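Local atomic coordinates of flavodoxin (Aquifex aeolicus, PDB entry 2ARK), a protein that probably serves as a low-potential electron donor to redox enzymes, carrying electrons on a bound FMN cofactor. Residues V67-K70 and M71-F75. Numbering follows the deposited sequence.
Sequences VSWK and MKRFF
Two torsions bring W69 and R73 together on the first turn of helix 69-78: W69 CG sits between the backbone N and the carbonyl carbon of its residue (chi1 76°), while R73 sets CG trans to N (chi1 178°) and then bends back along the chain. The two side chains run alongside each other, and the rim of the indole is presented to a flat face of the guanidinium, with W69 CZ3 over its centre, 3.3 Å from R73 CZ. Because the planes stand 77° apart, this is an edge-to-face meeting and not a parallel stack. The cation-pi partner of R73 is instead W69 of the second subunit, an exchange made reciprocally across the interface. With an alanine at R73, the indole of the neighbouring subunit would probably lose its cation and the rim of W69 on its own chain its flat neighbour.

The turn itself illustrates N-capping. S68 OG accepts from M71 N at 3.2 Å and also bonds to D12, while S68 O receives K72 N at 2.9 Å in a nearly straight bond. Behind the cap, V67 CG1 packs on M71 CG at 3.7 Å, the two side chains crossing at about a right angle. K72 folds its chain so that NZ makes a salt bridge with D76 of its own chain and hydrogen-bonds V67 O and N63 O of the second subunit. Within the beta-alpha-beta unit of strands 55-61 and 90-97, the chemistry thus divides by residue: M71 and F75 rest on strand 55-61, S68 caps the start of the helix, and W69, K72 and R73 meet the second subunit.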
loop_
_atom_site.group_PDB
_atom_site.type_symbol
_atom_site.label_atom_id
_atom_site.label_comp_id
_atom_site.label_asym_id
_atom_site.label_seq_id
_atom_site.Cartn_x
_atom_site.Cartn_y
_atom_site.Cartn_z
ATOM N N VAL A 67 4.693 2.575 -10.466
ATOM C CA VAL A 67 4.456 3.145 -11.805
ATOM C C VAL A 67 5.647 3.979 -12.250
ATOM O O VAL A 67 6.282 4.654 -11.423
ATOM C CB VAL A 67 3.376 4.249 -11.894
ATOM C CG1 VAL A 67 2.309 3.942 -12.969
ATOM C CG2 VAL A 67 2.889 4.778 -10.561
ATOM N N SER A 68 5.879 3.997 -13.564
ATOM C CA SER A 68 6.918 4.821 -14.132
ATOM C C SER A 68 6.537 6.305 -14.091
ATOM O O SER A 68 5.340 6.694 -13.991
ATOM C CB SER A 68 7.171 4.401 -15.565
ATOM O OG SER A 68 6.117 4.837 -16.373
ATOM N N TRP A 69 7.552 7.136 -14.188
ATOM C CA TRP A 69 7.328 8.554 -14.141
ATOM C C TRP A 69 6.537 9.046 -15.371
ATOM O O TRP A 69 5.750 10.020 -15.251
ATOM C CB TRP A 69 8.647 9.308 -13.919
ATOM C CG TRP A 69 9.561 9.442 -15.094
ATOM C CD1 TRP A 69 10.675 8.700 -15.349
ATOM C CD2 TRP A 69 9.487 10.435 -16.155
ATOM N NE1 TRP A 69 11.292 9.156 -16.506
ATOM C CE2 TRP A 69 10.558 10.181 -17.040
ATOM C CE3 TRP A 69 8.592 11.484 -16.457
ATOM C CZ2 TRP A 69 10.780 10.951 -18.198
ATOM C CZ3 TRP A 69 8.795 12.231 -17.615
ATOM C CH2 TRP A 69 9.901 11.976 -18.464
ATOM N N LYS A 70 6.715 8.383 -16.525
ATOM C CA LYS A 70 5.980 8.789 -17.723
ATOM C C LYS A 70 4.496 8.428 -17.579
ATOM O O LYS A 70 3.649 9.204 -18.000
ATOM C CB LYS A 70 6.604 8.275 -19.053
ATOM C CG LYS A 70 7.724 9.188 -19.631
ATOM C CD LYS A 70 8.107 8.778 -21.045
ATOM C CE LYS A 70 9.288 9.544 -21.619
ATOM N NZ LYS A 70 9.769 9.044 -22.989
HETATM N N MSE A 71 4.172 7.293 -16.960
HETATM C CA MSE A 71 2.776 6.988 -16.723
HETATM C C MSE A 71 2.152 7.921 -15.685
HETATM O O MSE A 71 1.044 8.396 -15.860
HETATM C CB MSE A 71 2.567 5.529 -16.362
HETATM C CG MSE A 71 1.106 5.162 -16.254
HETATM SE SE MSE A 71 0.147 5.236 -18.030
HETATM C CE MSE A 71 0.953 3.680 -18.926
ATOM N N LYS A 72 2.889 8.191 -14.615
ATOM C CA LYS A 72 2.491 9.151 -13.607
ATOM C C LYS A 72 2.263 10.536 -14.225
ATOM O O LYS A 72 1.271 11.210 -13.900
ATOM C CB LYS A 72 3.559 9.194 -12.485
ATOM C CG LYS A 72 3.170 10.006 -11.276
ATOM C CD LYS A 72 2.103 9.307 -10.388
ATOM C CE LYS A 72 1.181 10.316 -9.680
ATOM N NZ LYS A 72 2.002 11.320 -8.949
ATOM N N ARG A 73 3.139 10.957 -15.140
ATOM C CA ARG A 73 3.008 12.297 -15.744
ATOM C C ARG A 73 1.767 12.397 -16.637
ATOM O O ARG A 73 1.094 13.428 -16.678
ATOM C CB ARG A 73 4.266 12.649 -16.523
ATOM C CG ARG A 73 4.263 14.010 -17.247
ATOM C CD ARG A 73 4.843 13.745 -18.594
ATOM N NE ARG A 73 6.083 14.420 -18.771
ATOM C CZ ARG A 73 7.017 14.137 -19.676
ATOM N NH1 ARG A 73 8.079 14.918 -19.681
ATOM N NH2 ARG A 73 6.936 13.101 -20.532
ATOM N N PHE A 74 1.456 11.314 -17.333
ATOM C CA PHE A 74 0.281 11.257 -18.146
ATOM C C PHE A 74 -1.000 11.457 -17.314
ATOM O O PHE A 74 -1.916 12.224 -17.698
ATOM C CB PHE A 74 0.235 9.918 -18.900
ATOM C CG PHE A 74 -0.969 9.773 -19.774
ATOM C CD1 PHE A 74 -0.957 10.280 -21.081
ATOM C CD2 PHE A 74 -2.119 9.161 -19.291
ATOM C CE1 PHE A 74 -2.088 10.173 -21.904
ATOM C CE2 PHE A 74 -3.246 9.049 -20.100
ATOM C CZ PHE A 74 -3.231 9.560 -21.410
ATOM N N PHE A 75 -1.071 10.757 -16.189
ATOM C CA PHE A 75 -2.182 10.917 -15.286
ATOM C C PHE A 75 -2.222 12.277 -14.628
ATOM O O PHE A 75 -3.275 12.874 -14.551
ATOM C CB PHE A 75 -2.238 9.758 -14.274
ATOM C CG PHE A 75 -2.882 8.535 -14.841
ATOM C CD1 PHE A 75 -2.192 7.725 -15.727
ATOM C CD2 PHE A 75 -4.199 8.234 -14.550
ATOM C CE1 PHE A 75 -2.801 6.613 -16.307
ATOM C CE2 PHE A 75 -4.825 7.127 -15.119
ATOM C CZ PHE A 75 -4.132 6.313 -15.998
#